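Local structure of putative rubredoxin reductase (Rhodopseudomonas palustris, 3FG2) at residues 106-111 and 237-242; 257-262 and 275-280. The protein probably passes electrons from NADH through its bound FAD to a ferredoxin of the CYP199A2 system, acting as a ferredoxin reductase. All coordinates share one frame; numbering follows the deposited sequence.

Interaction 1: 106-111 and 237-242; sequences TGARNR and VGVIPN. With FAD (flavin-adenine dinucleotide), chain B.
R109 and I240 exchange backbone hydrogen bonds, R109 N to I240 O (2.9 Å) and I240 N to R109 O (2.8 Å), as the hydrogen-bonded pair at the middle of a short antiparallel ribbon. A108–P241 and N110–V239 flank it as non-hydrogen-bonded pairs. The ladder runs on past the strands through N242 N to G107 O (3.0 Å) and R111 N to G238 O.

Side-chain hydrogen bonds gather on N242. Its ND2 reaches T106 O (2.7 Å) from above the carbonyl plane, while OD1, nearly in the guanidinium plane, accepts from R109 NH1 at a doubtfully short length; guanidinium and amide are only 16° from coplanar. R109 starts with CG between its backbone N and carbonyl carbon (chi1 60°), then runs extended beside OD1; E244 forms a salt bridge with the same NH1. T106 OG1 donates to a lone pair of N242 O (2.9 Å).

A108 CB and V239 CG2 (3.9 Å) form an apolar pair. In van der Waals packing, I240 CG2 lies over one guanidinium face of R109. Water links V237 N to R111 O near the open end.

Both halves of the N242 amide and its backbone N and O are thus engaged, which probably helps hold the T106–G107 backbone in place. These two end the family's Ala-Thr-Gly motif after strand 101-104 and line the FAD pocket; G107, at positive phi (58°), lets its CA pass 3.6 Å from FAD O3P.

Interaction 2: 257-262 and 275-280; sequences IIVDQQ and DCALFE. With FAD (flavin-adenine dinucleotide), chain B.
With chi1 at -62°, V259 places CG2 between its own backbone N and carbonyl carbon, and this methyl presses on F279, 3.5 Å from CB. F279 CG takes the same kind of position (chi1 68°), yet its ring leads away from 257-262 and meets Y314 edge-to-face. C276 uses a similar rotation (chi1 80°) to bring SG within 3.8 Å of I257 CD1. On the face opposite V259 and F279, I258 and L278 lie side by side and point the same way, CG1 of I258 meeting CD1 of L278.

The backbones run parallel. I257 N donates to C276 O (2.6 Å), almost in line with the carbonyl bond; L278 N then binds I257 O (2.9 Å) and V259 N binds L278 O (3.2 Å), both donors standing well above the carbonyl planes. The last bond, E280 N to V259 O, is weak. Beyond it D260 OD1 accepts from Q262 N in an Asx turn, and L264 N adds a second donor. E280, extended, runs against Q261, whose CG touches the carboxylate carbon, with amide and carboxylate planes strongly inclined.

At the start of 275-280, D275 grips FAD twice: its N donates to phosphate O2P (3.1 Å), and OD1 accepts from ribityl O3' (2.9 Å). D275 is the Asp of the Gly-Asp motif that follows strand 270-272, a flavin-binding signature of the pyridine nucleotide-disulphide oxidoreductase family.

In the fold
Both contacts border FAD, yet from different small sheets. Interaction 1, a two-stranded ribbon, has its centre nearer that of the chain (about 10 Å, against 16 Å) but ends in exposed R111 and G238. Interaction 2 joins strand 257-259 to 277-281 in a three-stranded mixed sheet; five of its touching residues are buried and none exposed, with A277 and F279 against helix 293-306. Side-chain hydrogen bonds round N242 and bridging water knit the first; the second relies on parallel backbone bonds and aliphatic packing, and apart from D275 on the cofactor its polar side chains gather at the turn. They touch at G107 and C276, and G107 CA meets D275 CB near the pyrophosphate.

Interaction 1: 106-111 and 237-242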
loop_
_atom_site.group_PDB
_atom_site.type_symbol
_atom_site.label_atom_id
_atom_site.label_comp_id
_atom_site.label_asym_id
_atom_site.label_seq_id
_atom_site.Cartn_x
_atom_site.Cartn_y
_atom_site.Cartn_z
ATOM N N THR A 106 -11.793 -1.805 -5.188
ATOM C CA THR A 106 -11.175 -3.019 -5.703
ATOM C C THR A 106 -9.669 -3.103 -5.508
ATOM O O THR A 106 -9.060 -4.123 -5.832
ATOM C CB THR A 106 -11.473 -3.161 -7.206
ATOM O OG1 THR A 106 -11.090 -1.956 -7.884
ATOM C CG2 THR A 106 -12.957 -3.402 -7.432
ATOM N N GLY A 107 -9.073 -2.034 -4.990
ATOM C CA GLY A 107 -7.643 -2.028 -4.761
ATOM C C GLY A 107 -6.828 -2.288 -6.017
ATOM O O GLY A 107 -7.230 -1.921 -7.125
ATOM N N ALA A 108 -5.676 -2.926 -5.830
ATOM C CA ALA A 108 -4.774 -3.248 -6.930
ATOM C C ALA A 108 -4.209 -4.659 -6.759
ATOM O O ALA A 108 -4.134 -5.170 -5.642
ATOM C CB ALA A 108 -3.647 -2.233 -6.983
ATOM N N ARG A 109 -3.811 -5.276 -7.872
ATOM C CA ARG A 109 -3.271 -6.632 -7.863
ATOM C C ARG A 109 -1.788 -6.695 -8.213
ATOM O O ARG A 109 -1.207 -5.719 -8.687
ATOM C CB ARG A 109 -4.048 -7.504 -8.852
ATOM C CG ARG A 109 -3.993 -7.028 -10.317
ATOM C CD ARG A 109 -4.782 -7.977 -11.226
ATOM N NE ARG A 109 -4.795 -7.554 -12.627
ATOM C CZ ARG A 109 -5.460 -6.498 -13.094
ATOM N NH1 ARG A 109 -6.180 -5.744 -12.273
ATOM N NH2 ARG A 109 -5.407 -6.195 -14.386
ATOM N N ASN A 110 -1.180 -7.853 -7.977
ATOM C CA ASN A 110 0.232 -8.061 -8.291
ATOM C C ASN A 110 0.475 -7.906 -9.785
ATOM O O ASN A 110 -0.364 -8.282 -10.598
ATOM C CB ASN A 110 0.680 -9.481 -7.914
ATOM C CG ASN A 110 0.741 -9.710 -6.419
ATOM O OD1 ASN A 110 1.487 -9.040 -5.708
ATOM N ND2 ASN A 110 -0.035 -10.676 -5.937
ATOM N N ARG A 111 1.626 -7.354 -10.148
ATOM C CA ARG A 111 1.992 -7.234 -11.553
ATOM C C ARG A 111 2.891 -8.452 -11.784
ATOM O O ARG A 111 3.945 -8.570 -11.169
ATOM C CB ARG A 111 2.782 -5.956 -11.799
ATOM C CG ARG A 111 3.190 -5.765 -13.241
ATOM C CD ARG A 111 4.288 -4.740 -13.333
ATOM N NE ARG A 111 4.645 -4.441 -14.711
ATOM C CZ ARG A 111 5.791 -3.873 -15.070
ATOM N NH1 ARG A 111 6.690 -3.550 -14.142
ATOM N NH2 ARG A 111 6.033 -3.614 -16.352
ATOM N N VAL A 237 7.539 -6.361 -8.035
ATOM C CA VAL A 237 7.870 -5.366 -9.045
ATOM C C VAL A 237 6.676 -4.506 -9.419
ATOM O O VAL A 237 6.461 -4.211 -10.595
ATOM C CB VAL A 237 8.415 -6.017 -10.330
ATOM C CG1 VAL A 237 9.728 -6.724 -10.029
ATOM C CG2 VAL A 237 7.383 -6.978 -10.908
ATOM N N GLY A 238 5.892 -4.109 -8.425
ATOM C CA GLY A 238 4.748 -3.264 -8.712
ATOM C C GLY A 238 3.394 -3.942 -8.767
ATOM O O GLY A 238 3.279 -5.168 -8.812
ATOM N N VAL A 239 2.359 -3.111 -8.772
ATOM C CA VAL A 239 0.982 -3.571 -8.815
ATOM C C VAL A 239 0.283 -3.011 -10.038
ATOM O O VAL A 239 0.870 -2.265 -10.820
ATOM C CB VAL A 239 0.195 -3.090 -7.576
ATOM C CG1 VAL A 239 0.822 -3.642 -6.314
ATOM C CG2 VAL A 239 0.181 -1.563 -7.536
ATOM N N ILE A 240 -0.979 -3.383 -10.189
ATOM C CA ILE A 240 -1.810 -2.911 -11.279
ATOM C C ILE A 240 -3.154 -2.579 -10.662
ATOM O O ILE A 240 -3.845 -3.464 -10.152
ATOM C CB ILE A 240 -2.059 -3.990 -12.342
ATOM C CG1 ILE A 240 -0.744 -4.437 -12.976
ATOM C CG2 ILE A 240 -3.000 -3.444 -13.411
ATOM C CD1 ILE A 240 -0.932 -5.576 -13.967
ATOM N N PRO A 241 -3.540 -1.297 -10.677
ATOM C CA PRO A 241 -4.841 -0.937 -10.095
ATOM C C PRO A 241 -5.941 -1.726 -10.809
ATOM O O PRO A 241 -5.926 -1.844 -12.030
ATOM C CB PRO A 241 -4.936 0.567 -10.366
ATOM C CG PRO A 241 -3.500 1.008 -10.363
ATOM C CD PRO A 241 -2.813 -0.103 -11.141
ATOM N N ASN A 242 -6.884 -2.274 -10.052
ATOM C CA ASN A 242 -7.966 -3.042 -10.657
ATOM C C ASN A 242 -9.032 -2.109 -11.225
ATOM O O ASN A 242 -9.992 -1.756 -10.541
ATOM C CB ASN A 242 -8.582 -3.992 -9.624
ATOM C CG ASN A 242 -7.577 -5.001 -9.085
ATOM O OD1 ASN A 242 -6.952 -5.747 -9.845
ATOM N ND2 ASN A 242 -7.415 -5.026 -7.766
HETATM P PA FAD B . -7.102 -3.597 -0.603
HETATM O O1A FAD B . -6.133 -4.254 -1.519
HETATM O O2A FAD B . -6.944 -3.650 0.741
HETATM O O5B FAD B . -8.338 -4.476 -0.858
HETATM C C5B FAD B . -8.939 -4.704 -2.173
HETATM C C4B FAD B . -9.928 -5.866 -1.940
HETATM O O4B FAD B . -10.881 -5.855 -3.071
HETATM C C3B FAD B . -9.310 -7.277 -1.934
HETATM O O3B FAD B . -9.698 -8.120 -0.896
HETATM C C2B FAD B . -9.598 -7.747 -3.332
HETATM O O2B FAD B . -9.515 -9.130 -3.485
HETATM C C1B FAD B . -11.001 -7.247 -3.510
HETATM N N9A FAD B . -11.503 -7.120 -4.880
HETATM C C8A FAD B . -10.794 -6.735 -5.989
HETATM N N7A FAD B . -11.529 -6.723 -7.095
HETATM C C5A FAD B . -12.774 -7.115 -6.699
HETATM C C6A FAD B . -14.034 -7.306 -7.452
HETATM N N6A FAD B . -14.164 -7.110 -8.744
HETATM N N1A FAD B . -15.108 -7.718 -6.688
HETATM C C2A FAD B . -15.018 -7.935 -5.333
HETATM N N3A FAD B . -13.907 -7.785 -4.573
HETATM C C4A FAD B . -12.806 -7.372 -5.302
HETATM N N1 FAD B . 0.156 0.776 3.800
HETATM C C2 FAD B . 0.574 1.519 4.824
HETATM O O2 FAD B . 0.219 2.652 4.956
HETATM N N3 FAD B . 1.464 1.006 5.824
HETATM C C4 FAD B . 1.931 -0.296 5.775
HETATM O O4 FAD B . 2.682 -0.700 6.645
HETATM C C4X FAD B . 1.478 -1.122 4.660
HETATM N N5 FAD B . 1.894 -2.408 4.564
HETATM C C5X FAD B . 1.439 -3.167 3.501
HETATM C C6 FAD B . 1.876 -4.520 3.424
HETATM C C7 FAD B . 1.470 -5.356 2.405
HETATM C C7M FAD B . 1.965 -6.789 2.369
HETATM C C8 FAD B . 0.566 -4.851 1.365
HETATM C C8M FAD B . 0.077 -5.711 0.221
HETATM C C9 FAD B . 0.129 -3.511 1.428
HETATM C C9A FAD B . 0.553 -2.669 2.484
HETATM N N10 FAD B . 0.130 -1.280 2.620
HETATM C C10 FAD B . 0.564 -0.519 3.668
HETATM C "C1'" FAD B . -0.791 -0.748 1.585
HETATM C "C2'" FAD B . -2.274 -0.937 2.028
HETATM O "O2'" FAD B . -2.478 -2.304 2.310
HETATM C "C3'" FAD B . -3.161 -0.464 0.896
HETATM O "O3'" FAD B . -2.940 0.922 0.664
HETATM C "C4'" FAD B . -4.620 -0.691 1.255
HETATM O "O4'" FAD B . -4.868 -2.100 1.504
HETATM C "C5'" FAD B . -5.476 -0.218 0.105
HETATM O "O5'" FAD B . -6.977 -0.510 0.496
HETATM P P FAD B . -7.955 -0.896 -0.577
HETATM O O1P FAD B . -9.272 -1.050 0.236
HETATM O O2P FAD B . -8.021 -0.001 -1.643
HETATM O O3P FAD B . -7.586 -2.189 -1.162
HETATM O O HOH W 1 3.511 -6.843 -6.092
HETATM O O HOH W 2 4.980 -7.721 -8.666
#

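Interaction 2: 257-262 and 275-280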
loop_
_atom_site.group_PDB
_atom_site.type_symbol
_atom_site.label_atom_id
_atom_site.label_comp_id
_atom_site.label_asym_id
_atom_site.label_seq_id
_atom_site.Cartn_x
_atom_site.Cartn_y
_atom_site.Cartn_z
ATOM N N ILE A 257 -8.929 4.210 -11.366
ATOM C CA ILE A 257 -10.262 4.620 -11.805
ATOM C C ILE A 257 -10.374 6.122 -11.549
ATOM O O ILE A 257 -10.280 6.572 -10.408
ATOM C CB ILE A 257 -11.365 3.886 -11.010
ATOM C CG1 ILE A 257 -11.103 2.381 -11.026
ATOM C CG2 ILE A 257 -12.742 4.185 -11.615
ATOM C CD1 ILE A 257 -12.112 1.572 -10.229
ATOM N N ILE A 258 -10.579 6.895 -12.609
ATOM C CA ILE A 258 -10.661 8.345 -12.486
ATOM C C ILE A 258 -11.887 8.862 -11.740
ATOM O O ILE A 258 -13.016 8.451 -12.005
ATOM C CB ILE A 258 -10.580 9.019 -13.877
ATOM C CG1 ILE A 258 -9.190 8.781 -14.480
ATOM C CG2 ILE A 258 -10.832 10.516 -13.756
ATOM C CD1 ILE A 258 -9.065 9.197 -15.940
ATOM N N VAL A 259 -11.629 9.768 -10.796
ATOM C CA VAL A 259 -12.667 10.382 -9.973
ATOM C C VAL A 259 -12.308 11.851 -9.704
ATOM O O VAL A 259 -11.137 12.225 -9.765
ATOM C CB VAL A 259 -12.824 9.625 -8.621
ATOM C CG1 VAL A 259 -13.259 8.186 -8.870
ATOM C CG2 VAL A 259 -11.514 9.647 -7.853
ATOM N N ASP A 260 -13.312 12.681 -9.422
ATOM C CA ASP A 260 -13.067 14.099 -9.154
ATOM C C ASP A 260 -12.723 14.373 -7.687
ATOM O O ASP A 260 -12.428 13.449 -6.936
ATOM C CB ASP A 260 -14.276 14.954 -9.571
ATOM C CG ASP A 260 -15.558 14.575 -8.842
ATOM O OD1 ASP A 260 -15.489 13.914 -7.779
ATOM O OD2 ASP A 260 -16.644 14.957 -9.338
ATOM N N GLN A 261 -12.758 15.643 -7.289
ATOM C CA GLN A 261 -12.439 16.033 -5.916
ATOM C C GLN A 261 -13.256 15.295 -4.863
ATOM O O GLN A 261 -12.802 15.098 -3.737
ATOM C CB GLN A 261 -12.653 17.534 -5.727
ATOM C CG GLN A 261 -11.730 18.402 -6.549
ATOM C CD GLN A 261 -12.063 19.882 -6.438
ATOM O OE1 GLN A 261 -11.386 20.724 -7.033
ATOM N NE2 GLN A 261 -13.108 20.206 -5.679
ATOM N N GLN A 262 -14.464 14.888 -5.224
ATOM C CA GLN A 262 -15.318 14.198 -4.274
ATOM C C GLN A 262 -15.291 12.689 -4.429
ATOM O O GLN A 262 -16.139 11.985 -3.874
ATOM C CB GLN A 262 -16.745 14.733 -4.379
ATOM C CG GLN A 262 -16.920 16.081 -3.686
ATOM C CD GLN A 262 -18.227 16.762 -4.041
ATOM O OE1 GLN A 262 -19.275 16.116 -4.137
ATOM N NE2 GLN A 262 -18.177 18.077 -4.225
ATOM N N ASP A 275 -6.669 2.259 -3.182
ATOM C CA ASP A 275 -5.620 2.010 -4.156
ATOM C C ASP A 275 -6.097 2.069 -5.606
ATOM O O ASP A 275 -5.324 2.422 -6.492
ATOM C CB ASP A 275 -4.983 0.647 -3.890
ATOM C CG ASP A 275 -4.016 0.667 -2.720
ATOM O OD1 ASP A 275 -3.980 1.672 -1.974
ATOM O OD2 ASP A 275 -3.289 -0.335 -2.548
ATOM N N CYS A 276 -7.363 1.740 -5.847
ATOM C CA CYS A 276 -7.887 1.724 -7.212
ATOM C C CYS A 276 -8.260 3.085 -7.774
ATOM O O CYS A 276 -8.478 3.221 -8.982
ATOM C CB CYS A 276 -9.114 0.805 -7.302
ATOM S SG CYS A 276 -10.689 1.538 -6.719
ATOM N N ALA A 277 -8.314 4.096 -6.911
ATOM C CA ALA A 277 -8.718 5.432 -7.339
ATOM C C ALA A 277 -7.634 6.439 -7.740
ATOM O O ALA A 277 -6.644 6.629 -7.029
ATOM C CB ALA A 277 -9.620 6.048 -6.266
ATOM N N LEU A 278 -7.856 7.086 -8.886
ATOM C CA LEU A 278 -6.962 8.112 -9.428
ATOM C C LEU A 278 -7.774 9.405 -9.265
ATOM O O LEU A 278 -8.471 9.846 -10.185
ATOM C CB LEU A 278 -6.690 7.849 -10.913
ATOM C CG LEU A 278 -5.431 8.451 -11.545
ATOM C CD1 LEU A 278 -5.511 8.275 -13.061
ATOM C CD2 LEU A 278 -5.287 9.929 -11.185
ATOM N N PHE A 279 -7.672 10.002 -8.084
ATOM C CA PHE A 279 -8.430 11.196 -7.744
ATOM C C PHE A 279 -7.796 12.552 -8.015
ATOM O O PHE A 279 -6.581 12.689 -8.165
ATOM C CB PHE A 279 -8.805 11.133 -6.267
ATOM C CG PHE A 279 -7.628 11.253 -5.346
ATOM C CD1 PHE A 279 -7.338 12.463 -4.721
ATOM C CD2 PHE A 279 -6.791 10.160 -5.121
ATOM C CE1 PHE A 279 -6.224 12.583 -3.877
ATOM C CE2 PHE A 279 -5.681 10.265 -4.287
ATOM C CZ PHE A 279 -5.394 11.477 -3.659
ATOM N N GLU A 280 -8.656 13.561 -8.051
ATOM C CA GLU A 280 -8.244 14.933 -8.266
ATOM C C GLU A 280 -7.931 15.499 -6.884
ATOM O O GLU A 280 -8.781 15.467 -6.001
ATOM C CB GLU A 280 -9.394 15.707 -8.916
ATOM C CG GLU A 280 -9.099 17.178 -9.163
ATOM C CD GLU A 280 -10.287 17.930 -9.747
ATOM O OE1 GLU A 280 -10.182 19.168 -9.892
ATOM O OE2 GLU A 280 -11.320 17.288 -10.061
HETATM P PA FAD B . -7.102 -3.597 -0.603
HETATM O O1A FAD B . -6.133 -4.254 -1.519
HETATM O O2A FAD B . -6.944 -3.650 0.741
HETATM O O5B FAD B . -8.338 -4.476 -0.858
HETATM C C5B FAD B . -8.939 -4.704 -2.173
HETATM C C4B FAD B . -9.928 -5.866 -1.940
HETATM O O4B FAD B . -10.881 -5.855 -3.071
HETATM C C3B FAD B . -9.310 -7.277 -1.934
HETATM O O3B FAD B . -9.698 -8.120 -0.896
HETATM C C2B FAD B . -9.598 -7.747 -3.332
HETATM O O2B FAD B . -9.515 -9.130 -3.485
HETATM C C1B FAD B . -11.001 -7.247 -3.510
HETATM N N9A FAD B . -11.503 -7.120 -4.880
HETATM C C8A FAD B . -10.794 -6.735 -5.989
HETATM N N7A FAD B . -11.529 -6.723 -7.095
HETATM C C5A FAD B . -12.774 -7.115 -6.699
HETATM C C6A FAD B . -14.034 -7.306 -7.452
HETATM N N6A FAD B . -14.164 -7.110 -8.744
HETATM N N1A FAD B . -15.108 -7.718 -6.688
HETATM C C2A FAD B . -15.018 -7.935 -5.333
HETATM N N3A FAD B . -13.907 -7.785 -4.573
HETATM C C4A FAD B . -12.806 -7.372 -5.302
HETATM N N1 FAD B . 0.156 0.776 3.800
HETATM C C2 FAD B . 0.574 1.519 4.824
HETATM O O2 FAD B . 0.219 2.652 4.956
HETATM N N3 FAD B . 1.464 1.006 5.824
HETATM C C4 FAD B . 1.931 -0.296 5.775
HETATM O O4 FAD B . 2.682 -0.700 6.645
HETATM C C4X FAD B . 1.478 -1.122 4.660
HETATM N N5 FAD B . 1.894 -2.408 4.564
HETATM C C5X FAD B . 1.439 -3.167 3.501
HETATM C C6 FAD B . 1.876 -4.520 3.424
HETATM C C7 FAD B . 1.470 -5.356 2.405
HETATM C C7M FAD B . 1.965 -6.789 2.369
HETATM C C8 FAD B . 0.566 -4.851 1.365
HETATM C C8M FAD B . 0.077 -5.711 0.221
HETATM C C9 FAD B . 0.129 -3.511 1.428
HETATM C C9A FAD B . 0.553 -2.669 2.484
HETATM N N10 FAD B . 0.130 -1.280 2.620
HETATM C C10 FAD B . 0.564 -0.519 3.668
HETATM C "C1'" FAD B . -0.791 -0.748 1.585
HETATM C "C2'" FAD B . -2.274 -0.937 2.028
HETATM O "O2'" FAD B . -2.478 -2.304 2.310
HETATM C "C3'" FAD B . -3.161 -0.464 0.896
HETATM O "O3'" FAD B . -2.940 0.922 0.664
HETATM C "C4'" FAD B . -4.620 -0.691 1.255
HETATM O "O4'" FAD B . -4.868 -2.100 1.504
HETATM C "C5'" FAD B . -5.476 -0.218 0.105
HETATM O "O5'" FAD B . -6.977 -0.510 0.496
HETATM P P FAD B . -7.955 -0.896 -0.577
HETATM O O1P FAD B . -9.272 -1.050 0.236
HETATM O O2P FAD B . -8.021 -0.001 -1.643
HETATM O O3P FAD B . -7.586 -2.189 -1.162
#